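Local coordinates for protein cytosolic malate dehydrogenase (Trichomonas vaginalis, PDB 4UUO) that probably catalyses the reversible oxidation of L-malate to oxaloacetate, using NAD+ as the hydride acceptor, at residues G78-F83 against Y117-V122; H5-G10 against E73-G78; Q189-T194 against N305-G310. All blocks are in the same frame, centred on the assembly; numbering follows the deposited sequence.

Contact 1 (G78-F83 against Y117-V122); sequences GVDVAF and YAKPTV
Gly78 and Tyr117 meet through their backbones: Gly78 N donates to Tyr117 O over 3.1 Å in an almost straight bond (174° at the hydrogen). Next along, Lys119 reaches across to segment 78-83. Its CB lies 3.5 Å from Val79 O, the same oxygen that takes a weak bond from Lys119 N. CG then sits about equally far from the carbonyl oxygens of Gly78 and Val79. Lys119 CD passes Asp80 OD2 at 3.2 Å, and CE continues between that oxygen and Gly78 O. The Lys119 chain is otherwise extended but bends at its last torsion (chi4 66°), which brings Lys119 NZ to 2.8 Å from Gly78 O, tilted out of the carbonyl plane. A looser salt bridge runs from Lys119 NZ to Asp80 OD1 at 3.3 Å, so the ammonium group is shared between a carbonyl and a carboxylate. Asp80 OD1 has a further, weak partner in His5 N of the neighbouring strand 4-8. Both segments belong to a beta-alpha-beta crossover of the Rossmann-type NAD-binding domain: strand 81-84 leads into helix 96-117, whose end at Tyr117 passes through the type I turn Lys119-Val122 into the adjacent parallel strand 123-126. On the inner side the contact becomes apolar. Val79 CG2 packs on Ala118 CB at 3.7 Å and lies beside Val122 CG2, the two valines pointing the same way. Val122 turns CG2 anti to its own backbone nitrogen, placing this methyl against the Val79-Asp80 backbone, while Val122 CA makes a CA-H...O contact of 3.3 Å with Asp80 O.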
ATOM      1  N   GLY A  78     -25.852   1.059   2.930  1.00 86.58           N
ATOM      2  CA  GLY A  78     -25.788   0.807   1.502  1.00 85.96           C
ATOM      3  C   GLY A  78     -24.544   0.137   0.947  1.00102.71           C
ATOM      4  O   GLY A  78     -24.354   0.122  -0.273  1.00110.08           O
ATOM      5  N   VAL A  79     -23.705  -0.427   1.815  1.00100.81           N
ATOM      6  CA  VAL A  79     -22.438  -1.001   1.362  1.00109.85           C
ATOM      7  C   VAL A  79     -22.630  -2.374   0.711  1.00109.09           C
ATOM      8  O   VAL A  79     -23.541  -3.127   1.062  1.00 98.72           O
ATOM      9  CB  VAL A  79     -21.401  -1.122   2.521  1.00 96.48           C
ATOM     10  CG1 VAL A  79     -21.042   0.256   3.073  1.00 70.68           C
ATOM     11  CG2 VAL A  79     -21.910  -2.035   3.621  1.00105.30           C
ATOM     12  N   ASP A  80     -21.767  -2.682  -0.253  1.00107.03           N
ATOM     13  CA  ASP A  80     -21.819  -3.953  -0.963  1.00 93.95           C
ATOM     14  C   ASP A  80     -20.748  -4.907  -0.446  1.00 97.98           C
ATOM     15  O   ASP A  80     -20.868  -6.123  -0.589  1.00 98.43           O
ATOM     16  CB  ASP A  80     -21.640  -3.735  -2.469  1.00100.55           C
ATOM     17  CG  ASP A  80     -22.712  -2.840  -3.064  1.00103.61           C
ATOM     18  OD1 ASP A  80     -22.529  -1.605  -3.055  1.00 99.77           O
ATOM     19  OD2 ASP A  80     -23.735  -3.373  -3.546  1.00122.83           O
ATOM     20  N   VAL A  81     -19.697  -4.343   0.142  1.00 97.87           N
ATOM     21  CA  VAL A  81     -18.588  -5.123   0.685  1.00 87.24           C
ATOM     22  C   VAL A  81     -18.161  -4.552   2.031  1.00 91.74           C
ATOM     23  O   VAL A  81     -17.974  -3.341   2.168  1.00100.40           O
ATOM     24  CB  VAL A  81     -17.366  -5.138  -0.269  1.00 95.37           C
ATOM     25  CG1 VAL A  81     -16.162  -5.805   0.399  1.00 87.64           C
ATOM     26  CG2 VAL A  81     -17.707  -5.826  -1.586  1.00 86.84           C
ATOM     27  N   ALA A  82     -18.009  -5.421   3.024  1.00 85.82           N
ATOM     28  CA  ALA A  82     -17.552  -4.984   4.337  1.00 79.70           C
ATOM     29  C   ALA A  82     -16.282  -5.720   4.742  1.00 93.63           C
ATOM     30  O   ALA A  82     -16.272  -6.946   4.877  1.00 91.34           O
ATOM     31  CB  ALA A  82     -18.637  -5.194   5.379  1.00 79.68           C
ATOM     32  N   PHE A  83     -15.209  -4.960   4.920  1.00 90.45           N
ATOM     33  CA  PHE A  83     -13.986  -5.495   5.485  1.00 79.36           C
ATOM     34  C   PHE A  83     -13.984  -5.210   6.978  1.00 88.17           C
ATOM     35  O   PHE A  83     -13.604  -4.122   7.415  1.00 87.78           O
ATOM     36  CB  PHE A  83     -12.754  -4.882   4.817  1.00 85.96           C
ATOM     37  CG  PHE A  83     -12.582  -5.270   3.376  1.00 92.24           C
ATOM     38  CD1 PHE A  83     -12.034  -6.499   3.038  1.00 82.17           C
ATOM     39  CD2 PHE A  83     -12.959  -4.404   2.355  1.00103.03           C
ATOM     40  CE1 PHE A  83     -11.861  -6.856   1.713  1.00 82.22           C
ATOM     41  CE2 PHE A  83     -12.792  -4.759   1.022  1.00100.14           C
ATOM     42  CZ  PHE A  83     -12.244  -5.989   0.702  1.00 89.73           C
ATOM     43  N   TYR A 117     -28.630  -1.776   7.912  1.00104.92           N
ATOM     44  CA  TYR A 117     -28.210  -0.683   7.044  1.00106.82           C
ATOM     45  C   TYR A 117     -27.597  -1.129   5.715  1.00103.51           C
ATOM     46  O   TYR A 117     -27.844  -0.509   4.683  1.00 89.38           O
ATOM     47  CB  TYR A 117     -27.226   0.214   7.799  1.00 96.61           C
ATOM     48  CG  TYR A 117     -27.797   0.745   9.095  1.00108.65           C
ATOM     49  CD1 TYR A 117     -28.949   1.523   9.097  1.00112.42           C
ATOM     50  CD2 TYR A 117     -27.204   0.448  10.318  1.00109.08           C
ATOM     51  CE1 TYR A 117     -29.487   2.006  10.277  1.00104.23           C
ATOM     52  CE2 TYR A 117     -27.737   0.929  11.506  1.00106.90           C
ATOM     53  CZ  TYR A 117     -28.879   1.707  11.477  1.00107.49           C
ATOM     54  OH  TYR A 117     -29.418   2.192  12.649  1.00118.99           O
ATOM     55  N   ALA A 118     -26.800  -2.193   5.735  1.00104.30           N
ATOM     56  CA  ALA A 118     -26.129  -2.641   4.517  1.00 99.35           C
ATOM     57  C   ALA A 118     -27.116  -3.270   3.545  1.00109.69           C
ATOM     58  O   ALA A 118     -28.251  -3.592   3.911  1.00107.72           O
ATOM     59  CB  ALA A 118     -25.007  -3.630   4.844  1.00 78.91           C
ATOM     60  N   LYS A 119     -26.674  -3.433   2.301  1.00116.50           N
ATOM     61  CA  LYS A 119     -27.454  -4.130   1.290  1.00111.83           C
ATOM     62  C   LYS A 119     -27.668  -5.581   1.713  1.00114.12           C
ATOM     63  O   LYS A 119     -26.826  -6.160   2.395  1.00125.71           O
ATOM     64  CB  LYS A 119     -26.758  -4.065  -0.074  1.00 94.80           C
ATOM     65  CG  LYS A 119     -26.840  -2.713  -0.765  1.00 95.98           C
ATOM     66  CD  LYS A 119     -26.655  -2.868  -2.274  1.00109.39           C
ATOM     67  CE  LYS A 119     -26.752  -1.537  -3.010  1.00106.53           C
ATOM     68  NZ  LYS A 119     -25.630  -0.613  -2.668  1.00121.11           N
ATOM     69  N   PRO A 120     -28.800  -6.175   1.312  1.00109.10           N
ATOM     70  CA  PRO A 120     -29.073  -7.580   1.645  1.00120.40           C
ATOM     71  C   PRO A 120     -28.101  -8.519   0.944  1.00121.61           C
ATOM     72  O   PRO A 120     -27.970  -9.691   1.304  1.00130.98           O
ATOM     73  CB  PRO A 120     -30.502  -7.795   1.132  1.00111.19           C
ATOM     74  CG  PRO A 120     -31.082  -6.417   1.013  1.00119.58           C
ATOM     75  CD  PRO A 120     -29.932  -5.543   0.618  1.00102.20           C
ATOM     76  N   THR A 121     -27.415  -7.975  -0.052  1.00121.34           N
ATOM     77  CA  THR A 121     -26.576  -8.746  -0.949  1.00111.65           C
ATOM     78  C   THR A 121     -25.093  -8.493  -0.652  1.00108.71           C
ATOM     79  O   THR A 121     -24.215  -8.848  -1.441  1.00102.14           O
ATOM     80  CB  THR A 121     -26.913  -8.393  -2.409  1.00 94.50           C
ATOM     81  OG1 THR A 121     -26.205  -9.258  -3.301  1.00112.60           O
ATOM     82  CG2 THR A 121     -26.562  -6.937  -2.695  1.00 94.26           C
ATOM     83  N   VAL A 122     -24.834  -7.892   0.508  1.00106.42           N
ATOM     84  CA  VAL A 122     -23.489  -7.504   0.926  1.00 88.45           C
ATOM     85  C   VAL A 122     -22.577  -8.716   1.140  1.00 96.54           C
ATOM     86  O   VAL A 122     -23.044  -9.813   1.461  1.00 99.59           O
ATOM     87  CB  VAL A 122     -23.541  -6.651   2.233  1.00104.81           C
ATOM     88  CG1 VAL A 122     -24.006  -7.495   3.419  1.00106.48           C
ATOM     89  CG2 VAL A 122     -22.191  -5.994   2.532  1.00 93.14           C
TER

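Contact 2 (H5-G10 against E73-G78); sequences HILITG and EEAFKG
The backbone carrying His5 and Leu7 runs 151° from the direction of Ala75-Gly78, close to antiparallel, with His5 CA and Gly78 CA 6.7 Å apart. This is the Rossmann-type NAD-binding domain: strand 4-8 lies inside the parallel sheet, and the short helix 72-76 covers it just before the chain enters strand 81-84. No hydrogen bond joins the two segments. Leu7 carries the contact by splitting its methyls between two residues. With CG anti to the backbone N (chi1 169°), the Leu7 side chain reaches out to the helix end, where Leu7 CD1 meets Ala75 O at 3.3 Å and Ala75 CB at 3.9 Å. Phe76, whose ring also touches Ala113 and Leu114 of helix 96-117, turns back to offer one face to the other methyl. Towards the predicted NAD+-binding loop that begins at Gly10, Thr9 CG2 approaches Phe76 CZ more loosely. At the opposite end His5 CB rests 3.6 Å from Gly78 O, while the imidazole hydrogen-bonds through ND1 to His37 NE2. Leu7 CD2 stands 3.5 Å from the Phe76 ring centroid, 16° off the normal, in a CH-pi contact.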
ATOM      1  N   HIS A   5     -20.083   0.611  -2.966  1.00 95.38           N
ATOM      2  CA  HIS A   5     -19.841   1.092  -1.616  1.00 91.22           C
ATOM      3  C   HIS A   5     -19.140   0.034  -0.784  1.00 96.34           C
ATOM      4  O   HIS A   5     -19.701  -1.025  -0.484  1.00100.37           O
ATOM      5  CB  HIS A   5     -21.159   1.527  -0.973  1.00 92.28           C
ATOM      6  CG  HIS A   5     -21.755   2.737  -1.621  1.00 99.33           C
ATOM      7  ND1 HIS A   5     -21.718   3.989  -1.040  1.00104.74           N
ATOM      8  CD2 HIS A   5     -22.364   2.900  -2.819  1.00 96.60           C
ATOM      9  CE1 HIS A   5     -22.299   4.862  -1.841  1.00 98.10           C
ATOM     10  NE2 HIS A   5     -22.698   4.228  -2.931  1.00 95.39           N
ATOM     11  N   ILE A   6     -17.898   0.337  -0.424  1.00 99.00           N
ATOM     12  CA  ILE A   6     -17.023  -0.615   0.242  1.00 89.43           C
ATOM     13  C   ILE A   6     -16.594  -0.085   1.601  1.00 89.48           C
ATOM     14  O   ILE A   6     -16.032   1.005   1.707  1.00 99.60           O
ATOM     15  CB  ILE A   6     -15.783  -0.914  -0.620  1.00 84.84           C
ATOM     16  CG1 ILE A   6     -16.215  -1.546  -1.949  1.00 77.40           C
ATOM     17  CG2 ILE A   6     -14.804  -1.805   0.138  1.00 83.89           C
ATOM     18  CD1 ILE A   6     -15.132  -1.615  -2.993  1.00 71.55           C
ATOM     19  N   LEU A   7     -16.872  -0.866   2.641  1.00 92.20           N
ATOM     20  CA  LEU A   7     -16.596  -0.454   4.011  1.00 85.45           C
ATOM     21  C   LEU A   7     -15.323  -1.078   4.569  1.00 88.07           C
ATOM     22  O   LEU A   7     -15.079  -2.276   4.417  1.00 83.85           O
ATOM     23  CB  LEU A   7     -17.777  -0.811   4.918  1.00 95.05           C
ATOM     24  CG  LEU A   7     -17.519  -0.681   6.423  1.00 89.52           C
ATOM     25  CD1 LEU A   7     -17.520   0.779   6.869  1.00 73.79           C
ATOM     26  CD2 LEU A   7     -18.517  -1.500   7.217  1.00 72.39           C
ATOM     27  N   ILE A   8     -14.509  -0.256   5.217  1.00 91.14           N
ATOM     28  CA  ILE A   8     -13.394  -0.773   5.987  1.00 85.40           C
ATOM     29  C   ILE A   8     -13.481  -0.266   7.414  1.00 90.27           C
ATOM     30  O   ILE A   8     -13.457   0.944   7.654  1.00 93.02           O
ATOM     31  CB  ILE A   8     -12.042  -0.376   5.394  1.00 89.94           C
ATOM     32  CG1 ILE A   8     -11.949  -0.814   3.931  1.00 84.66           C
ATOM     33  CG2 ILE A   8     -10.925  -0.999   6.210  1.00 92.58           C
ATOM     34  CD1 ILE A   8     -10.804  -0.174   3.179  1.00 76.53           C
ATOM     35  N   THR A   9     -13.608  -1.197   8.352  1.00 86.35           N
ATOM     36  CA  THR A   9     -13.577  -0.872   9.769  1.00 79.88           C
ATOM     37  C   THR A   9     -12.126  -0.821  10.229  1.00 89.40           C
ATOM     38  O   THR A   9     -11.254  -1.408   9.584  1.00100.44           O
ATOM     39  CB  THR A   9     -14.352  -1.897  10.603  1.00 82.59           C
ATOM     40  OG1 THR A   9     -13.674  -3.158  10.557  1.00 77.68           O
ATOM     41  CG2 THR A   9     -15.757  -2.062  10.057  1.00 85.93           C
ATOM     42  N   GLY A  10     -11.873  -0.124  11.336  1.00 87.15           N
ATOM     43  CA  GLY A  10     -10.522   0.071  11.836  1.00 62.76           C
ATOM     44  C   GLY A  10      -9.634   0.679  10.767  1.00 86.70           C
ATOM     45  O   GLY A  10      -8.450   0.346  10.663  1.00 82.70           O
ATOM     46  N   GLU A  73     -24.213   3.488  11.634  1.00107.17           N
ATOM     47  CA  GLU A  73     -25.328   3.573  10.696  1.00111.80           C
ATOM     48  C   GLU A  73     -24.875   4.275   9.421  1.00106.65           C
ATOM     49  O   GLU A  73     -25.258   3.880   8.323  1.00109.29           O
ATOM     50  CB  GLU A  73     -26.532   4.296  11.318  1.00133.21           C
ATOM     51  CG  GLU A  73     -26.264   5.714  11.815  1.00164.43           C
ATOM     52  CD  GLU A  73     -25.929   5.774  13.297  1.00178.78           C
ATOM     53  OE1 GLU A  73     -25.881   4.706  13.946  1.00186.99           O
ATOM     54  OE2 GLU A  73     -25.720   6.893  13.814  1.00175.45           O
ATOM     55  N   GLU A  74     -24.039   5.300   9.573  1.00106.72           N
ATOM     56  CA  GLU A  74     -23.514   6.042   8.435  1.00108.39           C
ATOM     57  C   GLU A  74     -22.443   5.229   7.709  1.00108.52           C
ATOM     58  O   GLU A  74     -22.337   5.273   6.482  1.00 98.26           O
ATOM     59  CB  GLU A  74     -22.945   7.388   8.888  1.00113.59           C
ATOM     60  CG  GLU A  74     -22.480   8.275   7.744  1.00137.77           C
ATOM     61  CD  GLU A  74     -21.784   9.538   8.219  1.00142.51           C
ATOM     62  OE1 GLU A  74     -21.474   9.631   9.427  1.00137.55           O
ATOM     63  OE2 GLU A  74     -21.542  10.432   7.379  1.00133.22           O
ATOM     64  N   ALA A  75     -21.658   4.485   8.483  1.00102.79           N
ATOM     65  CA  ALA A  75     -20.570   3.673   7.945  1.00 98.33           C
ATOM     66  C   ALA A  75     -21.066   2.448   7.172  1.00 99.31           C
ATOM     67  O   ALA A  75     -20.487   2.077   6.146  1.00 90.42           O
ATOM     68  CB  ALA A  75     -19.646   3.233   9.071  1.00 79.96           C
ATOM     69  N   PHE A  76     -22.130   1.824   7.669  1.00 84.83           N
ATOM     70  CA  PHE A  76     -22.603   0.560   7.115  1.00 88.26           C
ATOM     71  C   PHE A  76     -23.711   0.723   6.083  1.00 95.42           C
ATOM     72  O   PHE A  76     -24.127  -0.259   5.470  1.00 93.06           O
ATOM     73  CB  PHE A  76     -23.104  -0.357   8.236  1.00 99.21           C
ATOM     74  CG  PHE A  76     -22.010  -1.069   8.979  1.00 91.96           C
ATOM     75  CD1 PHE A  76     -21.326  -0.440  10.005  1.00 88.44           C
ATOM     76  CD2 PHE A  76     -21.673  -2.371   8.655  1.00 82.21           C
ATOM     77  CE1 PHE A  76     -20.317  -1.100  10.691  1.00 97.14           C
ATOM     78  CE2 PHE A  76     -20.674  -3.038   9.339  1.00 85.32           C
ATOM     79  CZ  PHE A  76     -19.992  -2.402  10.356  1.00 84.64           C
ATOM     80  N   LYS A  77     -24.198   1.947   5.894  1.00 98.96           N
ATOM     81  CA  LYS A  77     -25.356   2.160   5.027  1.00109.56           C
ATOM     82  C   LYS A  77     -25.023   1.891   3.559  1.00105.74           C
ATOM     83  O   LYS A  77     -24.029   2.395   3.027  1.00 89.55           O
ATOM     84  CB  LYS A  77     -25.917   3.581   5.193  1.00120.58           C
ATOM     85  CG  LYS A  77     -24.970   4.702   4.788  1.00145.74           C
ATOM     86  CD  LYS A  77     -25.586   6.082   4.998  1.00148.26           C
ATOM     87  CE  LYS A  77     -24.665   7.180   4.465  1.00136.35           C
ATOM     88  NZ  LYS A  77     -23.269   7.054   4.980  1.00109.95           N
ATOM     89  N   GLY A  78     -25.852   1.059   2.930  1.00 86.58           N
ATOM     90  CA  GLY A  78     -25.788   0.807   1.502  1.00 85.96           C
ATOM     91  C   GLY A  78     -24.544   0.137   0.947  1.00102.71           C
ATOM     92  O   GLY A  78     -24.354   0.122  -0.273  1.00110.08           O
TER

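Contact 3 (Q189-T194 against N305-G310); sequences QVPDTT and NDWVKG
Trp307 meets Pro191 edge-on. The six-membered half of the indole points its rim at the strand backbone, and Pro191 O lies near the ring plane, 3.4 Å from Trp307 CH2 and about as far from CZ3. A chi1 of -177° carries the Trp307 indole away from its own backbone N and along the strand, where Val190 CG1 sits obliquely at 4.1 Å from Trp307 CZ3. The enclosed part of the contact is made by Val190, Pro191, Asp192 and Val308, all buried. Val308 crosses Asp192 at about a right angle and sets Val308 CG2 3.7 Å from Asp192 OD1. That oxygen is already gripped twice: Thr194 N comes from above the carboxylate plane in an Asx turn, and Thr194 OG1 takes the syn lone pair of Asp192 OD1 at 2.8 Å. Asp192 OD2 is hydrogen-bonded to His195, just after the strand, and to Trp182 of the neighbouring strand 176-182, so both carboxylate oxygens are satisfied and Val308 offers them only methyls.

The other end is nearer the solvent and has no cross-bond. Thr194 and Asn305, both partly exposed, approach from opposite directions, a methyl against the amide ND2. Asn305 instead spends OD1 on its own helix, accepting from Val308 N and weakly from Trp307 N. Beyond it, Asp306 and Lys309 lie on the solvent side. N-capped by Asn305, the first turn 306-310 runs with its axis 9.4 Å from that of strand 190-192, the outermost strand of its antiparallel sheet within this chain: a C-terminal helix packed on a sheet of the alpha/beta C-terminal domain of the lactate/malate dehydrogenase family.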
ATOM      1  N   GLN A 189      -5.115 -23.859  12.087  1.00 82.67           N
ATOM      2  CA  GLN A 189      -5.335 -23.882  10.641  1.00 93.55           C
ATOM      3  C   GLN A 189      -4.538 -25.021  10.011  1.00 98.87           C
ATOM      4  O   GLN A 189      -3.422 -25.328  10.443  1.00100.19           O
ATOM      5  CB  GLN A 189      -4.967 -22.541   9.988  1.00 89.42           C
ATOM      6  CG  GLN A 189      -3.483 -22.272   9.794  1.00 87.25           C
ATOM      7  CD  GLN A 189      -2.917 -21.389  10.881  1.00 94.91           C
ATOM      8  OE1 GLN A 189      -3.198 -21.589  12.064  1.00 86.59           O
ATOM      9  NE2 GLN A 189      -2.120 -20.397  10.489  1.00101.34           N
ATOM     10  N   VAL A 190      -5.126 -25.662   9.005  1.00 89.75           N
ATOM     11  CA  VAL A 190      -4.511 -26.830   8.393  1.00 93.40           C
ATOM     12  C   VAL A 190      -3.896 -26.490   7.036  1.00104.12           C
ATOM     13  O   VAL A 190      -4.619 -26.334   6.050  1.00102.14           O
ATOM     14  CB  VAL A 190      -5.536 -27.976   8.217  1.00 98.58           C
ATOM     15  CG1 VAL A 190      -4.846 -29.241   7.731  1.00 90.82           C
ATOM     16  CG2 VAL A 190      -6.286 -28.232   9.521  1.00 78.89           C
ATOM     17  N   PRO A 191      -2.556 -26.357   6.985  1.00109.00           N
ATOM     18  CA  PRO A 191      -1.877 -26.163   5.700  1.00109.75           C
ATOM     19  C   PRO A 191      -1.886 -27.454   4.895  1.00108.78           C
ATOM     20  O   PRO A 191      -1.060 -28.331   5.140  1.00127.97           O
ATOM     21  CB  PRO A 191      -0.445 -25.770   6.104  1.00112.31           C
ATOM     22  CG  PRO A 191      -0.524 -25.405   7.557  1.00103.39           C
ATOM     23  CD  PRO A 191      -1.613 -26.271   8.111  1.00100.91           C
ATOM     24  N   ASP A 192      -2.816 -27.566   3.952  1.00103.02           N
ATOM     25  CA  ASP A 192      -2.994 -28.798   3.192  1.00113.36           C
ATOM     26  C   ASP A 192      -2.278 -28.725   1.845  1.00121.42           C
ATOM     27  O   ASP A 192      -2.649 -27.942   0.968  1.00119.12           O
ATOM     28  CB  ASP A 192      -4.487 -29.084   2.998  1.00109.40           C
ATOM     29  CG  ASP A 192      -4.751 -30.426   2.345  1.00110.37           C
ATOM     30  OD1 ASP A 192      -3.801 -31.220   2.185  1.00131.60           O
ATOM     31  OD2 ASP A 192      -5.922 -30.691   1.998  1.00106.44           O
ATOM     32  N   THR A 193      -1.252 -29.558   1.692  1.00124.23           N
ATOM     33  CA  THR A 193      -0.425 -29.557   0.493  1.00115.73           C
ATOM     34  C   THR A 193      -0.471 -30.885  -0.233  1.00111.65           C
ATOM     35  O   THR A 193       0.481 -31.249  -0.917  1.00120.87           O
ATOM     36  CB  THR A 193       1.047 -29.253   0.825  1.00116.60           C
ATOM     37  OG1 THR A 193       1.401 -29.900   2.054  1.00127.95           O
ATOM     38  CG2 THR A 193       1.264 -27.760   0.964  1.00105.82           C
ATOM     39  N   THR A 194      -1.572 -31.612  -0.082  1.00119.24           N
ATOM     40  CA  THR A 194      -1.671 -32.951  -0.660  1.00111.19           C
ATOM     41  C   THR A 194      -2.415 -32.949  -1.991  1.00110.74           C
ATOM     42  O   THR A 194      -2.511 -33.973  -2.661  1.00138.99           O
ATOM     43  CB  THR A 194      -2.363 -33.914   0.308  1.00112.10           C
ATOM     44  OG1 THR A 194      -3.723 -33.507   0.499  1.00132.06           O
ATOM     45  CG2 THR A 194      -1.647 -33.900   1.645  1.00112.30           C
ATOM     46  N   ASN A 305      -5.671 -37.527   3.923  1.00125.01           N
ATOM     47  CA  ASN A 305      -4.914 -38.517   4.677  1.00126.88           C
ATOM     48  C   ASN A 305      -5.177 -38.395   6.177  1.00122.31           C
ATOM     49  O   ASN A 305      -5.916 -37.514   6.620  1.00129.46           O
ATOM     50  CB  ASN A 305      -3.415 -38.389   4.382  1.00132.97           C
ATOM     51  CG  ASN A 305      -2.947 -36.946   4.345  1.00130.22           C
ATOM     52  OD1 ASN A 305      -2.564 -36.378   5.366  1.00119.73           O
ATOM     53  ND2 ASN A 305      -2.974 -36.348   3.162  1.00130.63           N
ATOM     54  N   ASP A 306      -4.569 -39.286   6.951  1.00122.95           N
ATOM     55  CA  ASP A 306      -4.796 -39.342   8.391  1.00123.90           C
ATOM     56  C   ASP A 306      -4.272 -38.095   9.094  1.00121.09           C
ATOM     57  O   ASP A 306      -4.706 -37.772  10.200  1.00123.53           O
ATOM     58  CB  ASP A 306      -4.147 -40.594   8.988  1.00132.25           C
ATOM     59  CG  ASP A 306      -4.787 -41.884   8.489  1.00129.51           C
ATOM     60  OD1 ASP A 306      -5.435 -41.861   7.420  1.00127.85           O
ATOM     61  OD2 ASP A 306      -4.638 -42.926   9.166  1.00122.88           O
ATOM     62  N   TRP A 307      -3.335 -37.400   8.456  1.00123.12           N
ATOM     63  CA  TRP A 307      -2.831 -36.148   9.005  1.00118.65           C
ATOM     64  C   TRP A 307      -3.880 -35.056   8.843  1.00123.66           C
ATOM     65  O   TRP A 307      -4.254 -34.401   9.814  1.00124.05           O
ATOM     66  CB  TRP A 307      -1.518 -35.733   8.335  1.00111.75           C
ATOM     67  CG  TRP A 307      -0.923 -34.474   8.913  1.00123.83           C
ATOM     68  CD1 TRP A 307      -0.239 -34.355  10.093  1.00121.13           C
ATOM     69  CD2 TRP A 307      -0.957 -33.157   8.337  1.00123.53           C
ATOM     70  NE1 TRP A 307       0.152 -33.051  10.286  1.00120.92           N
ATOM     71  CE2 TRP A 307      -0.275 -32.296   9.225  1.00119.45           C
ATOM     72  CE3 TRP A 307      -1.496 -32.626   7.160  1.00109.46           C
ATOM     73  CZ2 TRP A 307      -0.118 -30.932   8.970  1.00107.32           C
ATOM     74  CZ3 TRP A 307      -1.339 -31.269   6.911  1.00116.18           C
ATOM     75  CH2 TRP A 307      -0.656 -30.439   7.812  1.00111.56           C
ATOM     76  N   VAL A 308      -4.358 -34.877   7.613  1.00123.00           N
ATOM     77  CA  VAL A 308      -5.341 -33.843   7.306  1.00116.47           C
ATOM     78  C   VAL A 308      -6.608 -34.009   8.141  1.00122.76           C
ATOM     79  O   VAL A 308      -7.092 -33.050   8.750  1.00105.33           O
ATOM     80  CB  VAL A 308      -5.708 -33.849   5.810  1.00119.43           C
ATOM     81  CG1 VAL A 308      -6.773 -32.810   5.519  1.00117.34           C
ATOM     82  CG2 VAL A 308      -4.471 -33.588   4.966  1.00129.17           C
ATOM     83  N   LYS A 309      -7.129 -35.234   8.181  1.00124.35           N
ATOM     84  CA  LYS A 309      -8.339 -35.535   8.942  1.00116.86           C
ATOM     85  C   LYS A 309      -8.165 -35.267  10.443  1.00115.84           C
ATOM     86  O   LYS A 309      -9.035 -34.669  11.077  1.00111.42           O
ATOM     87  CB  LYS A 309      -8.762 -36.989   8.710  1.00112.68           C
ATOM     88  CG  LYS A 309      -9.280 -37.272   7.302  1.00116.04           C
ATOM     89  CD  LYS A 309      -9.535 -38.760   7.079  1.00111.94           C
ATOM     90  CE  LYS A 309     -10.149 -39.021   5.706  1.00134.03           C
ATOM     91  NZ  LYS A 309     -10.279 -40.475   5.365  1.00107.72           N
ATOM     92  N   GLY A 310      -7.039 -35.698  11.004  1.00111.52           N
ATOM     93  CA  GLY A 310      -6.770 -35.489  12.417  1.00 98.54           C
ATOM     94  C   GLY A 310      -6.613 -34.019  12.744  1.00107.21           C
ATOM     95  O   GLY A 310      -6.918 -33.581  13.853  1.00105.46           O
TER

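How the contacts relate
Contacts 1 and 2 are neighbours in the NAD-binding domain, their centres 8 Å apart. They share Gly78 and reach adjacent strands of one parallel sheet, 81-84 and 4-8, joined by backbone bonds such as Phe83 N to Leu7 O. Contact 2 is the buried one and mainly apolar, though carbon atoms also meet carbonyl oxygens; contact 1, at the start of strand 81-84, is only partly buried and mixes backbone bonds and a salt bridge with a small valine-alanine patch. Contact 3, also partly buried, stands apart in the C-terminal domain, about 19 Å from contact 1 between nearest atoms. Like contact 2, it sets helix against strand without a cross-bond; its polar groups bond within their own segments or to His195 and Trp182.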